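Local structure of glycerophosphoryl diester phosphodiesterase (Parabacteroides distasonis, 3MZ2) at residues A[50-53]-A[54-58]; A[96-99]-A[100-103]. The protein probably hydrolyses glycerophosphodiesters, releasing an alcohol and glycerol phosphate. All blocks are in the same frame, centred on the assembly; numbering follows the deposited sequence. Where two conformers were deposited one is given.

Two ways of holding a helix together appear here in one chain. Contact 1 (50-53 with 54-58) is a run of main-chain bonds inside helix 50-59, largely buried, its centre about 14 Å from the centre of the chain. Contact 2 (96-99 with 100-103) starts the short helix 99-102 at the surface, about 25 Å from that centre, and adds a side-chain capping box to the backbone bonds. The centres of the two contacts lie 24 Å apart and their nearest atoms about 9 Å, so they do not touch. A sulfate ion, probably from the crystallisation liquor, sits about 5 Å from the side chain of Asp96 in contact 2.

Contact 1 of 2, residues A[50-53]-A[54-58]; sequences METF and ENTLS
Four successive backbone bonds tie residues 50-53 to 54-57 as one continuous alpha helix. Glu54 N donates to Met50 O, Asn55 N to Glu51 O, Thr56 N to Thr52 O and Leu57 N to Phe53 O, every one of them close to straight. The Asn55 N to Glu51 O bond measures 2.9 Å. One residue further on, Glu54 O receives the amide of Ser58, and in one of two modelled conformers the hydroxyl of that serine bonds to it as well.

The side chain of Glu54 runs back over the preceding turn. With CG beside its own backbone N (chi1 -64°) and the chain extended beyond, its CG rests 3.2 Å from Met50 O, and OE2 ends 4.0 Å from Met50 CB. Cut back to an alanine, the side chain would lose CG and the carboxylate, which is likely to leave the Met50 carbonyl less covered and to open a gap beside Trp128 of helix 122-129, which the glutamate also touches. Met50, a selenomethionine bent at both chi2 and chi3, packs on that same helix through Glu124 and Trp128. In the conformer given here, Thr52 OG1 bonds to Ser49 OG and Pro46 O. On the buried side, the Phe53 ring meets Phe64 of strand 63-70 with the planes about 35° apart, and Thr56 and Leu57 also lie on Phe64.

Helix 50-59 forms the crossover of a beta-alpha-beta unit between parallel strands 33-36 and 63-70, packed against the sheet as in a TIM barrel.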
loop_
_atom_site.group_PDB
_atom_site.type_symbol
_atom_site.label_atom_id
_atom_site.label_comp_id
_atom_site.label_asym_id
_atom_site.label_seq_id
_atom_site.Cartn_x
_atom_site.Cartn_y
_atom_site.Cartn_z
HETATM N N MSE A 50 -1.839 -7.281 -21.996
HETATM C CA MSE A 50 -2.388 -6.542 -23.146
HETATM C C MSE A 50 -3.466 -7.374 -23.802
HETATM O O MSE A 50 -4.486 -6.859 -24.271
HETATM C CB MSE A 50 -1.308 -6.303 -24.174
HETATM C CG MSE A 50 -0.111 -5.571 -23.694
HETATM SE SE MSE A 50 -0.641 -3.747 -23.191
HETATM C CE MSE A 50 -1.226 -3.184 -24.976
ATOM N N GLU A 51 -3.222 -8.671 -23.856
ATOM C CA GLU A 51 -4.140 -9.596 -24.528
ATOM C C GLU A 51 -5.504 -9.595 -23.839
ATOM O O GLU A 51 -6.554 -9.640 -24.488
ATOM C CB GLU A 51 -3.522 -11.004 -24.551
ATOM C CG GLU A 51 -2.316 -11.115 -25.480
ATOM C CD GLU A 51 -0.968 -10.699 -24.856
ATOM O OE1 GLU A 51 -0.920 -10.301 -23.672
ATOM O OE2 GLU A 51 0.057 -10.771 -25.575
ATOM N N THR A 52 -5.510 -9.570 -22.526
ATOM C CA THR A 52 -6.769 -9.552 -21.803
ATOM C C THR A 52 -7.547 -8.258 -21.985
ATOM O O THR A 52 -8.775 -8.289 -22.112
ATOM C CB THR A 52 -6.535 -9.819 -20.351
ATOM O OG1 THR A 52 -5.693 -10.970 -20.271
ATOM C CG2 THR A 52 -7.844 -10.087 -19.637
ATOM N N PHE A 53 -6.839 -7.137 -22.042
ATOM C CA PHE A 53 -7.501 -5.869 -22.313
ATOM C C PHE A 53 -8.213 -5.941 -23.660
ATOM O O PHE A 53 -9.389 -5.546 -23.788
ATOM C CB PHE A 53 -6.534 -4.659 -22.342
ATOM C CG PHE A 53 -5.581 -4.545 -21.177
ATOM C CD1 PHE A 53 -5.910 -4.988 -19.905
ATOM C CD2 PHE A 53 -4.357 -3.878 -21.365
ATOM C CE1 PHE A 53 -5.035 -4.805 -18.867
ATOM C CE2 PHE A 53 -3.446 -3.760 -20.335
ATOM C CZ PHE A 53 -3.768 -4.216 -19.087
ATOM N N GLU A 54 -7.477 -6.388 -24.680
ATOM C CA GLU A 54 -8.016 -6.480 -26.047
ATOM C C GLU A 54 -9.229 -7.430 -26.141
ATOM O O GLU A 54 -10.262 -7.111 -26.790
ATOM C CB GLU A 54 -6.903 -6.947 -26.997
ATOM C CG GLU A 54 -5.757 -5.975 -27.109
ATOM C CD GLU A 54 -4.439 -6.577 -27.632
ATOM O OE1 GLU A 54 -4.440 -7.733 -28.146
ATOM O OE2 GLU A 54 -3.399 -5.867 -27.513
ATOM N N ASN A 55 -9.094 -8.586 -25.512
ATOM C CA ASN A 55 -10.187 -9.557 -25.422
ATOM C C ASN A 55 -11.418 -8.944 -24.771
ATOM O O ASN A 55 -12.530 -9.043 -25.308
ATOM C CB ASN A 55 -9.753 -10.788 -24.622
ATOM C CG ASN A 55 -10.813 -11.894 -24.630
ATOM O OD1 ASN A 55 -11.195 -12.371 -25.702
ATOM N ND2 ASN A 55 -11.251 -12.330 -23.453
ATOM N N THR A 56 -11.253 -8.274 -23.650
ATOM C CA THR A 56 -12.404 -7.657 -23.010
ATOM C C THR A 56 -13.108 -6.663 -23.943
ATOM O O THR A 56 -14.312 -6.696 -24.045
ATOM C CB THR A 56 -12.027 -6.957 -21.691
ATOM O OG1 THR A 56 -11.498 -7.919 -20.775
ATOM C CG2 THR A 56 -13.223 -6.261 -21.010
ATOM N N LEU A 57 -12.376 -5.771 -24.603
ATOM C CA LEU A 57 -13.001 -4.836 -25.539
ATOM C C LEU A 57 -13.751 -5.468 -26.715
ATOM O O LEU A 57 -14.668 -4.849 -27.271
ATOM C CB LEU A 57 -11.990 -3.848 -26.069
ATOM C CG LEU A 57 -11.385 -2.909 -25.031
ATOM C CD1 LEU A 57 -10.567 -1.866 -25.766
ATOM C CD2 LEU A 57 -12.409 -2.254 -24.110
ATOM N N SER A 58 -13.402 -6.697 -27.110
ATOM C CA SER A 58 -14.134 -7.397 -28.168
ATOM C C SER A 58 -15.588 -7.694 -27.775
ATOM O O SER A 58 -16.462 -7.815 -28.632
ATOM C CB SER A 58 -13.429 -8.710 -28.541
ATOM O OG SER A 58 -12.071 -8.487 -28.896
#

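Contact 2 of 2, residues A[96-99]-A[100-103]; sequences DYTW and EELQ
Thr98 and Glu101 exchange bonds in a capping box. Glu101 N donates to Thr98 OG1 at 3.1 Å, and Thr98 N returns a bond to Glu101 OE1 at 2.8 Å, reaching the oxygen on its anti side but 34° out of the carboxylate plane. Chi1 of 62° sets the threonine hydroxyl between its own N and carbonyl carbon. A water donates to the same OE1 and to Asp96 O. Behind the box, Leu102 N bonds to Thr98 O at 2.9 Å, and Gln103 N closes a more bent bond to Trp99 O.

Farther out, Gln103 lays CG over one face of the Trp99 indole, a CH-pi contact 3.9 Å from the centroid of the six-membered ring. Its amide is nearly parallel to the indole, 15° apart, and NE2 donates to Ile119 O. Separately, Tyr97 CB packs on Leu102 CD2 at 3.7 Å, while its ring meets Phe105 edge-to-face and its hydroxyl bonds to Thr91 O.

This N-capped turn opens helix 99-102, which comes between strand 76-78 and helix 122-129 along the chain, with Trp99 N held by Asp73 and Tyr97 joined by backbone bonding to Lys72, in the loop that follows strand 63-70.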
loop_
_atom_site.group_PDB
_atom_site.type_symbol
_atom_site.label_atom_id
_atom_site.label_comp_id
_atom_site.label_asym_id
_atom_site.label_seq_id
_atom_site.Cartn_x
_atom_site.Cartn_y
_atom_site.Cartn_z
ATOM N N ASP A 96 13.414 -8.027 -8.448
ATOM C CA ASP A 96 14.715 -8.750 -8.583
ATOM C C ASP A 96 15.212 -8.877 -10.031
ATOM O O ASP A 96 16.341 -9.327 -10.234
ATOM C CB ASP A 96 14.687 -10.207 -8.068
ATOM C CG ASP A 96 14.304 -10.346 -6.598
ATOM O OD1 ASP A 96 14.811 -9.571 -5.745
ATOM O OD2 ASP A 96 13.563 -11.329 -6.319
ATOM N N TYR A 97 14.377 -8.548 -11.015
ATOM C CA TYR A 97 14.687 -8.811 -12.417
ATOM C C TYR A 97 14.643 -7.527 -13.229
ATOM O O TYR A 97 13.819 -6.666 -12.990
ATOM C CB TYR A 97 13.651 -9.781 -13.003
ATOM C CG TYR A 97 13.651 -11.130 -12.337
ATOM C CD1 TYR A 97 14.544 -12.107 -12.721
ATOM C CD2 TYR A 97 12.699 -11.448 -11.366
ATOM C CE1 TYR A 97 14.544 -13.360 -12.119
ATOM C CE2 TYR A 97 12.700 -12.699 -10.751
ATOM C CZ TYR A 97 13.617 -13.649 -11.146
ATOM O OH TYR A 97 13.637 -14.907 -10.577
ATOM N N THR A 98 15.550 -7.397 -14.187
ATOM C CA THR A 98 15.428 -6.345 -15.168
ATOM C C THR A 98 14.236 -6.628 -16.036
ATOM O O THR A 98 13.774 -7.793 -16.092
ATOM C CB THR A 98 16.658 -6.253 -16.085
ATOM O OG1 THR A 98 16.792 -7.470 -16.819
ATOM C CG2 THR A 98 17.926 -6.016 -15.272
ATOM N N TRP A 99 13.791 -5.597 -16.759
ATOM C CA TRP A 99 12.720 -5.725 -17.742
ATOM C C TRP A 99 13.072 -6.834 -18.740
ATOM O O TRP A 99 12.251 -7.690 -19.018
ATOM C CB TRP A 99 12.421 -4.390 -18.475
ATOM C CG TRP A 99 11.527 -4.627 -19.703
ATOM C CD1 TRP A 99 10.157 -4.738 -19.723
ATOM C CD2 TRP A 99 11.956 -4.836 -21.053
ATOM N NE1 TRP A 99 9.715 -4.971 -21.012
ATOM C CE2 TRP A 99 10.800 -5.051 -21.838
ATOM C CE3 TRP A 99 13.208 -4.899 -21.672
ATOM C CZ2 TRP A 99 10.866 -5.294 -23.224
ATOM C CZ3 TRP A 99 13.268 -5.131 -23.049
ATOM C CH2 TRP A 99 12.101 -5.324 -23.803
ATOM N N GLU A 100 14.291 -6.818 -19.268
ATOM C CA GLU A 100 14.696 -7.823 -20.235
ATOM C C GLU A 100 14.617 -9.240 -19.665
ATOM O O GLU A 100 14.126 -10.150 -20.342
ATOM C CB GLU A 100 16.077 -7.518 -20.761
ATOM C CG GLU A 100 16.461 -8.386 -21.926
ATOM C CD GLU A 100 17.815 -8.051 -22.473
ATOM O OE1 GLU A 100 18.432 -7.071 -21.997
ATOM O OE2 GLU A 100 18.266 -8.773 -23.389
ATOM N N GLU A 101 15.072 -9.428 -18.420
ATOM C CA GLU A 101 14.958 -10.735 -17.758
ATOM C C GLU A 101 13.510 -11.164 -17.562
ATOM O O GLU A 101 13.152 -12.325 -17.820
ATOM C CB GLU A 101 15.688 -10.712 -16.410
ATOM C CG GLU A 101 17.211 -10.590 -16.547
ATOM C CD GLU A 101 17.907 -10.223 -15.257
ATOM O OE1 GLU A 101 17.283 -9.654 -14.340
ATOM O OE2 GLU A 101 19.118 -10.461 -15.178
ATOM N N LEU A 102 12.673 -10.208 -17.164
ATOM C CA LEU A 102 11.230 -10.452 -16.968
ATOM C C LEU A 102 10.547 -10.960 -18.234
ATOM O O LEU A 102 9.587 -11.709 -18.183
ATOM C CB LEU A 102 10.538 -9.190 -16.466
ATOM C CG LEU A 102 10.662 -8.871 -14.979
ATOM C CD1 LEU A 102 9.920 -7.565 -14.691
ATOM C CD2 LEU A 102 10.143 -10.019 -14.067
ATOM N N GLN A 103 11.064 -10.548 -19.389
ATOM C CA GLN A 103 10.501 -10.967 -20.667
ATOM C C GLN A 103 10.654 -12.448 -20.928
ATOM O O GLN A 103 9.943 -13.011 -21.763
ATOM C CB GLN A 103 11.096 -10.137 -21.808
ATOM C CG GLN A 103 10.649 -8.695 -21.745
ATOM C CD GLN A 103 9.137 -8.566 -21.600
ATOM O OE1 GLN A 103 8.373 -8.964 -22.504
ATOM N NE2 GLN A 103 8.684 -8.049 -20.435
HETATM O O HOH W 1 18.428 -9.544 -12.152
#